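Local coordinates for protein beta-agarase (PDB 6AII) that probably hydrolyses agarose at its beta-1,4 linkages, releasing neoagarobiose, as a family GH16 beta-agarase, at residues A[7-12]-A[317-322]; A[59-64]-A[87-92]; A[142-147]-A[177-182]. All coordinates share one frame; numbering follows the deposited sequence.

Contact 1. Residues A[7-12]-A[317-322]; sequences AGIPVP and WIRVYT
I9 and V11 of an N-terminal loop pack on W317, R319 and Y321 of strand 317-322, a contact on the outer face of one GH16 beta-sandwich sheet in which strand side chains grip the loop's backbone and apolar side chains. The strand's opposite face points inward, where I318 meets L282 and I284 of the second sheet. R319 carries the contact. Its CG lies between the backbone N and carbonyl carbon (chi1 67°), and the chain runs extended to the loop. There R319 NH1 donates to I9 O at 2.9 Å, nearly in the guanidinium plane, while R319 NH2 reaches P10 O at 3.1 Å from above the carbonyl plane. NH2 also forms a salt bridge to E121 on strand 118-125. With a leucine in place of R319, the carbonyls of I9 and P10 would probably lose these donors and E121 this salt bridge. I9 CD1 reaches W317 CZ2 at 4.0 Å; that indole lies about 5 Å from the calcium ion bound at D5, D30, N32, G74 and D316. V11 CG2 lies over the rim of one face of the R319 guanidinium and makes a CH-pi contact with Y321, 3.7 Å from the ring centroid and 21° off its normal.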
# COMPACT_ATOMS: atom_id res chain seq x y z
N ALA A 7 13.12 11.93 -12.25
CA ALA A 7 13.68 12.05 -13.63
C ALA A 7 14.95 11.22 -13.71
O ALA A 7 15.68 11.14 -12.76
CB ALA A 7 13.93 13.47 -13.98
N GLY A 8 15.13 10.57 -14.84
CA GLY A 8 16.27 9.72 -15.00
C GLY A 8 16.07 8.34 -14.39
O GLY A 8 16.95 7.50 -14.52
N ILE A 9 14.94 8.07 -13.71
CA ILE A 9 14.66 6.74 -13.19
C ILE A 9 13.66 6.12 -14.17
O ILE A 9 12.53 6.59 -14.28
CB ILE A 9 14.09 6.78 -11.77
CG1 ILE A 9 15.00 7.56 -10.80
CG2 ILE A 9 13.71 5.38 -11.23
CD1 ILE A 9 14.39 7.71 -9.44
N PRO A 10 14.08 5.11 -14.91
CA PRO A 10 13.19 4.57 -15.96
C PRO A 10 11.94 3.95 -15.31
O PRO A 10 11.98 3.48 -14.14
CB PRO A 10 13.99 3.46 -16.65
CG PRO A 10 15.39 3.60 -16.12
CD PRO A 10 15.32 4.33 -14.80
N VAL A 11 10.88 3.93 -16.09
CA VAL A 11 9.71 3.16 -15.70
C VAL A 11 10.08 1.71 -15.97
O VAL A 11 10.42 1.37 -17.08
CB VAL A 11 8.44 3.58 -16.46
CG1 VAL A 11 7.30 2.61 -16.23
CG2 VAL A 11 8.06 5.04 -16.13
N PRO A 12 9.98 0.84 -14.96
CA PRO A 12 10.46 -0.49 -15.18
C PRO A 12 9.57 -1.42 -15.99
O PRO A 12 10.05 -2.52 -16.42
CB PRO A 12 10.62 -1.00 -13.74
CG PRO A 12 9.60 -0.27 -12.96
CD PRO A 12 9.64 1.12 -13.55
N TRP A 317 7.91 10.54 -3.43
CA TRP A 317 7.16 10.86 -4.63
C TRP A 317 6.16 9.74 -4.94
O TRP A 317 6.33 8.58 -4.51
CB TRP A 317 8.07 11.13 -5.86
CG TRP A 317 9.17 10.18 -6.21
CD1 TRP A 317 10.48 10.43 -5.99
CD2 TRP A 317 9.12 8.91 -6.88
NE1 TRP A 317 11.28 9.47 -6.55
CE2 TRP A 317 10.47 8.52 -7.11
CE3 TRP A 317 8.08 8.10 -7.36
CZ2 TRP A 317 10.79 7.34 -7.74
CZ3 TRP A 317 8.40 6.89 -7.96
CH2 TRP A 317 9.75 6.53 -8.16
N ILE A 318 5.15 10.08 -5.71
CA ILE A 318 4.21 9.19 -6.33
C ILE A 318 4.24 9.54 -7.81
O ILE A 318 4.11 10.74 -8.13
CB ILE A 318 2.78 9.35 -5.79
CG1 ILE A 318 2.72 9.08 -4.29
CG2 ILE A 318 1.80 8.53 -6.58
CD1 ILE A 318 1.46 9.59 -3.64
N ARG A 319 4.31 8.53 -8.68
CA ARG A 319 4.23 8.83 -10.15
C ARG A 319 3.34 7.80 -10.81
O ARG A 319 3.32 6.61 -10.46
CB ARG A 319 5.62 8.90 -10.79
CG ARG A 319 6.38 7.57 -10.83
CD ARG A 319 7.79 7.78 -11.33
NE ARG A 319 8.47 6.53 -11.55
CZ ARG A 319 9.51 6.30 -12.33
NH1 ARG A 319 9.95 7.28 -13.14
NH2 ARG A 319 10.15 5.14 -12.24
N VAL A 320 2.55 8.29 -11.77
CA VAL A 320 1.61 7.51 -12.51
C VAL A 320 1.81 7.76 -14.02
O VAL A 320 1.95 8.93 -14.38
CB VAL A 320 0.17 7.83 -12.10
CG1 VAL A 320 -0.81 7.12 -12.97
CG2 VAL A 320 -0.05 7.45 -10.63
N TYR A 321 1.85 6.68 -14.77
CA TYR A 321 2.02 6.79 -16.24
C TYR A 321 0.98 5.90 -16.93
O TYR A 321 0.63 4.83 -16.49
CB TYR A 321 3.40 6.38 -16.74
CG TYR A 321 4.59 7.12 -16.19
CD1 TYR A 321 5.15 6.76 -14.96
CD2 TYR A 321 5.17 8.17 -16.86
CE1 TYR A 321 6.24 7.43 -14.44
CE2 TYR A 321 6.24 8.85 -16.33
CZ TYR A 321 6.82 8.45 -15.14
OH TYR A 321 7.91 9.13 -14.68
N THR A 322 0.56 6.35 -18.14
CA THR A 322 -0.25 5.58 -19.03
C THR A 322 0.48 5.50 -20.40
O THR A 322 1.27 6.35 -20.74
CB THR A 322 -1.68 6.16 -19.18
OG1 THR A 322 -1.53 7.41 -19.87
CG2 THR A 322 -2.37 6.24 -17.83

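Contact 2. Residues A[59-64]-A[87-92]; sequences PGPTQW and KTFRNS
F89 lays one face of its ring over P61 N and P61 CD, the latter in a CH-pi contact 3.9 Å from the ring centroid and 14° off its normal. CG of F89 sits between the backbone N and the carbonyl carbon (chi1 58°), which swings the phenyl over the turn, and L294 of helix 290-294 also touches it. K87 runs alongside, fully extended from a CG anti to the backbone N (chi1 177°), and slides past Q63 in the opposite direction, K87 CD to Q63 CG 3.9 Å. K87 NZ donates to T62 O at 2.7 Å almost straight down the carbonyl, and is gripped further by a salt bridge to D57 and a hydrogen bond to G58 O. Two waters bridge the segments: one donates to G60 O at 2.7 Å and weakly accepts from K87 NZ, while the other accepts from G60 N and donates to R90 O at 2.8 Å. At G60 a CB would collide with P61 CD. T62 N closes onto P59 O at 3.1 Å, making 59-62 a type II' beta turn that leads into strand 62-64, in the same sheet of the GH16 beta-sandwich as strand 86-90.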
# COMPACT_ATOMS: atom_id res chain seq x y z
N PRO A 59 -9.05 1.26 11.76
CA PRO A 59 -9.20 -0.11 12.31
C PRO A 59 -8.46 -0.24 13.62
O PRO A 59 -7.53 0.52 13.87
CB PRO A 59 -8.57 -1.03 11.27
CG PRO A 59 -7.42 -0.15 10.76
CD PRO A 59 -7.99 1.25 10.71
N GLY A 60 -8.87 -1.19 14.48
CA GLY A 60 -8.06 -1.39 15.65
C GLY A 60 -8.04 -0.11 16.50
O GLY A 60 -8.99 0.67 16.50
N PRO A 61 -6.95 0.08 17.19
CA PRO A 61 -6.75 1.28 18.02
C PRO A 61 -6.19 2.48 17.24
O PRO A 61 -5.79 3.45 17.86
CB PRO A 61 -5.80 0.83 19.12
CG PRO A 61 -4.91 -0.19 18.41
CD PRO A 61 -5.87 -0.87 17.47
N THR A 62 -6.20 2.35 15.93
CA THR A 62 -5.89 3.47 15.05
C THR A 62 -6.89 4.63 15.26
O THR A 62 -8.12 4.40 15.29
CB THR A 62 -5.96 3.04 13.58
OG1 THR A 62 -5.21 1.83 13.37
CG2 THR A 62 -5.56 4.18 12.65
N GLN A 63 -6.37 5.87 15.30
CA GLN A 63 -7.17 7.07 15.22
C GLN A 63 -6.59 8.00 14.15
O GLN A 63 -5.68 8.76 14.42
CB GLN A 63 -7.18 7.85 16.55
CG GLN A 63 -8.07 7.18 17.60
CD GLN A 63 -8.16 7.93 18.90
OE1 GLN A 63 -7.25 8.63 19.33
NE2 GLN A 63 -9.32 7.77 19.56
N TRP A 64 -7.11 7.85 12.94
CA TRP A 64 -6.68 8.72 11.83
C TRP A 64 -7.08 10.14 12.18
O TRP A 64 -8.22 10.34 12.68
CB TRP A 64 -7.28 8.32 10.51
CG TRP A 64 -6.72 7.06 9.94
CD1 TRP A 64 -5.43 6.61 10.01
CD2 TRP A 64 -7.45 6.08 9.22
NE1 TRP A 64 -5.32 5.43 9.36
CE2 TRP A 64 -6.53 5.06 8.87
CE3 TRP A 64 -8.77 5.96 8.78
CZ2 TRP A 64 -6.89 3.96 8.12
CZ3 TRP A 64 -9.12 4.84 8.07
CH2 TRP A 64 -8.20 3.86 7.73
N LYS A 87 -8.65 3.94 22.76
CA LYS A 87 -9.66 3.58 21.84
C LYS A 87 -10.09 2.11 22.03
O LYS A 87 -9.29 1.21 22.30
CB LYS A 87 -9.25 3.81 20.38
CG LYS A 87 -10.26 3.38 19.34
CD LYS A 87 -9.96 3.82 17.91
CE LYS A 87 -11.01 3.38 16.95
NZ LYS A 87 -10.67 3.62 15.52
N THR A 88 -11.41 1.92 21.96
CA THR A 88 -12.07 0.64 22.08
C THR A 88 -12.45 0.13 20.69
O THR A 88 -13.02 0.88 19.91
CB THR A 88 -13.25 0.73 23.05
OG1 THR A 88 -12.74 1.15 24.31
CG2 THR A 88 -13.91 -0.61 23.19
N PHE A 89 -12.07 -1.08 20.33
CA PHE A 89 -12.23 -1.59 18.99
C PHE A 89 -12.59 -3.07 18.97
O PHE A 89 -12.32 -3.80 19.94
CB PHE A 89 -10.92 -1.40 18.20
CG PHE A 89 -9.75 -2.10 18.86
CD1 PHE A 89 -9.00 -1.50 19.87
CD2 PHE A 89 -9.43 -3.39 18.47
CE1 PHE A 89 -7.93 -2.16 20.44
CE2 PHE A 89 -8.37 -4.06 19.06
CZ PHE A 89 -7.63 -3.44 20.04
N ARG A 90 -13.16 -3.51 17.87
CA ARG A 90 -13.64 -4.91 17.76
C ARG A 90 -12.50 -5.77 17.23
O ARG A 90 -11.80 -5.39 16.31
CB ARG A 90 -14.88 -4.90 16.84
CG ARG A 90 -16.00 -5.87 17.18
CD ARG A 90 -17.25 -5.72 16.28
NE ARG A 90 -18.07 -4.50 16.50
CZ ARG A 90 -19.34 -4.45 16.98
NH1 ARG A 90 -20.01 -3.28 17.05
NH2 ARG A 90 -19.90 -5.59 17.41
N ASN A 91 -12.31 -6.91 17.84
CA ASN A 91 -11.46 -7.99 17.28
C ASN A 91 -12.21 -8.64 16.11
O ASN A 91 -13.24 -9.31 16.29
CB ASN A 91 -11.08 -8.98 18.37
CG ASN A 91 -10.25 -10.12 17.82
OD1 ASN A 91 -9.89 -10.14 16.66
ND2 ASN A 91 -9.93 -11.07 18.66
N SER A 92 -11.78 -8.39 14.89
CA SER A 92 -12.51 -8.85 13.70
C SER A 92 -12.61 -10.40 13.67
O SER A 92 -13.46 -10.95 12.95
CB SER A 92 -11.87 -8.34 12.44
OG SER A 92 -10.54 -8.84 12.41
O HOH W 1 -11.38 0.49 15.21
O HOH W 2 -10.99 -3.20 14.69

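Contact 3. Residues A[142-147]-A[177-182]; sequences DYEEID and HHVFNN
E145 and H178 form the hydrogen-bonded pair of an antiparallel strand pairing, 144-147 against 177-181, in one sheet of the GH16 beta-sandwich. E145 N donates to H178 O at 3.0 Å and H178 N to E145 O at 2.9 Å; a third bond, F180 N to Y143 O, lies toward the Y143 end of the pairing. The non-hydrogen-bonded pairs E144-V179 and I146-H177 turn their CB atoms to the other face, which is buried: E144 CG meets V179 CG1 at 4.2 Å, the H177 ring is tied to L265 O, and E144 OE1 accepts from the backbone N of T277 and K278.

F180 and the Y143 backbone are tightly packed. D142 O comes within 3.2 Å of F180 CD2, and R183 both donates to D142 O and makes a cation-pi contact with the ring. The Y143 ring lies along the partner backbone, with Y143 CD2 3.4 Å from F180 O, which sits at the ring's edge. Only the tail is looser: N181 and N182 turn their CB atoms away, and Y143 OH, bonded to R183 N, stays 3.6 Å from N182 N.

The face of E145 and H178 is polar and partly solvent-accessible. E145 and D147 match the first two acids of the GH16 signature ExDxxE, consistent with a place in the catalytic cleft, where the first glutamate is the nucleophile in relatives. With CG anti to the backbone N (chi1 167°) and an extended chain, E145 runs side by side with H178, their flat groups 39° apart, and OE1 meets the edge of F180 at CE2. H178 ND1 bonds to D190, which helps fix the imidazole's rotation. Its opposite edge is met by D147, whose carboxylate stands 76° to the ring and brings D147 OD2 to 3.1 Å from H178 CD2.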
# COMPACT_ATOMS: atom_id res chain seq x y z
N ASP A 142 -15.88 -0.07 -3.64
CA ASP A 142 -15.23 -1.00 -2.73
C ASP A 142 -15.23 -2.44 -3.22
O ASP A 142 -14.89 -3.35 -2.44
CB ASP A 142 -15.77 -0.94 -1.31
CG ASP A 142 -15.50 0.37 -0.60
OD1 ASP A 142 -14.44 1.01 -0.88
OD2 ASP A 142 -16.35 0.75 0.21
N TYR A 143 -15.51 -2.71 -4.47
CA TYR A 143 -15.60 -4.06 -4.97
C TYR A 143 -14.26 -4.56 -5.53
O TYR A 143 -14.07 -5.80 -5.67
CB TYR A 143 -16.66 -4.19 -6.06
CG TYR A 143 -18.01 -4.60 -5.50
CD1 TYR A 143 -18.86 -3.67 -4.93
CD2 TYR A 143 -18.35 -5.94 -5.43
CE1 TYR A 143 -20.07 -4.05 -4.37
CE2 TYR A 143 -19.55 -6.34 -4.86
CZ TYR A 143 -20.40 -5.40 -4.34
OH TYR A 143 -21.57 -5.85 -3.78
N GLU A 144 -13.37 -3.65 -5.96
CA GLU A 144 -12.15 -4.08 -6.65
C GLU A 144 -10.97 -3.29 -6.09
O GLU A 144 -11.04 -2.09 -5.96
CB GLU A 144 -12.22 -3.88 -8.16
CG GLU A 144 -13.30 -4.74 -8.81
CD GLU A 144 -13.54 -4.55 -10.29
OE1 GLU A 144 -12.67 -3.94 -10.97
OE2 GLU A 144 -14.62 -5.05 -10.77
N GLU A 145 -9.91 -3.98 -5.72
CA GLU A 145 -8.77 -3.37 -4.98
C GLU A 145 -7.46 -3.97 -5.50
O GLU A 145 -7.37 -5.17 -5.75
CB GLU A 145 -8.98 -3.68 -3.50
CG GLU A 145 -7.77 -3.42 -2.59
CD GLU A 145 -7.97 -3.75 -1.14
OE1 GLU A 145 -9.15 -3.71 -0.73
OE2 GLU A 145 -6.94 -4.01 -0.40
N ILE A 146 -6.40 -3.16 -5.54
CA ILE A 146 -5.06 -3.65 -5.81
C ILE A 146 -4.13 -3.21 -4.69
O ILE A 146 -4.09 -2.05 -4.37
CB ILE A 146 -4.59 -3.13 -7.19
CG1 ILE A 146 -5.45 -3.71 -8.31
CG2 ILE A 146 -3.09 -3.43 -7.40
CD1 ILE A 146 -5.29 -2.98 -9.65
N ASP A 147 -3.37 -4.13 -4.13
CA ASP A 147 -2.46 -3.81 -3.01
C ASP A 147 -1.01 -3.79 -3.55
O ASP A 147 -0.44 -4.90 -3.84
CB ASP A 147 -2.56 -4.86 -1.92
CG ASP A 147 -4.00 -4.98 -1.46
OD1 ASP A 147 -4.60 -3.93 -1.15
OD2 ASP A 147 -4.52 -6.11 -1.56
N HIS A 177 -4.22 -8.35 -4.39
CA HIS A 177 -5.40 -7.58 -4.84
C HIS A 177 -6.63 -8.31 -4.30
O HIS A 177 -6.50 -9.47 -3.89
CB HIS A 177 -5.40 -7.50 -6.36
CG HIS A 177 -5.81 -8.77 -7.03
ND1 HIS A 177 -4.95 -9.81 -7.27
CD2 HIS A 177 -7.07 -9.20 -7.41
CE1 HIS A 177 -5.59 -10.80 -7.86
NE2 HIS A 177 -6.94 -10.47 -7.92
N HIS A 178 -7.80 -7.66 -4.34
CA HIS A 178 -9.05 -8.31 -3.84
C HIS A 178 -10.17 -8.02 -4.84
O HIS A 178 -10.20 -6.91 -5.38
CB HIS A 178 -9.48 -7.77 -2.48
CG HIS A 178 -8.52 -8.00 -1.36
ND1 HIS A 178 -8.82 -8.89 -0.37
CD2 HIS A 178 -7.31 -7.45 -1.07
CE1 HIS A 178 -7.83 -8.90 0.52
NE2 HIS A 178 -6.87 -8.02 0.11
N VAL A 179 -11.00 -9.03 -5.03
CA VAL A 179 -12.32 -8.76 -5.59
C VAL A 179 -13.36 -9.32 -4.62
O VAL A 179 -13.27 -10.45 -4.13
CB VAL A 179 -12.49 -9.30 -7.02
CG1 VAL A 179 -11.64 -8.53 -8.01
CG2 VAL A 179 -12.20 -10.79 -7.14
N PHE A 180 -14.34 -8.47 -4.36
CA PHE A 180 -15.36 -8.73 -3.42
C PHE A 180 -16.66 -9.12 -4.14
O PHE A 180 -16.80 -8.93 -5.33
CB PHE A 180 -15.60 -7.51 -2.54
CG PHE A 180 -14.39 -7.12 -1.71
CD1 PHE A 180 -14.13 -7.72 -0.50
CD2 PHE A 180 -13.48 -6.16 -2.18
CE1 PHE A 180 -13.03 -7.38 0.26
CE2 PHE A 180 -12.38 -5.82 -1.42
CZ PHE A 180 -12.13 -6.46 -0.22
N ASN A 181 -17.58 -9.65 -3.34
CA ASN A 181 -18.88 -10.05 -3.89
C ASN A 181 -19.93 -9.87 -2.79
O ASN A 181 -19.66 -10.13 -1.63
CB ASN A 181 -18.83 -11.49 -4.38
CG ASN A 181 -20.04 -11.90 -5.20
OD1 ASN A 181 -20.45 -11.18 -6.10
ND2 ASN A 181 -20.60 -13.05 -4.87
N ASN A 182 -21.11 -9.38 -3.16
CA ASN A 182 -22.24 -9.32 -2.20
C ASN A 182 -21.92 -8.47 -0.97
O ASN A 182 -22.18 -8.91 0.18
CB ASN A 182 -22.65 -10.72 -1.72
CG ASN A 182 -23.34 -11.52 -2.80
OD1 ASN A 182 -24.09 -10.97 -3.59
ND2 ASN A 182 -23.04 -12.80 -2.85

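Contact 1 brings a loop near the N-terminus onto strand 312-325 of one sheet, close to the C-terminus, with contacts 2 and 3 nested in series between its segments. Contacts 2 and 3 both lie in the other sheet. There strand 97-110, which pairs with 62-64 and 86-90, connects through 280-287 and 132-139 to 144-151 and 173-181. The centres of contacts 1 and 2 are about 35 Å apart, on opposite sides of the chain's centre; that of contact 3 is about 25 Å from contact 1 and 22 Å from contact 2. None touch. Contact 1, near the calcium site, therefore lies on the other sheet from the one that probably carries the catalytic acids, with the sandwich core between.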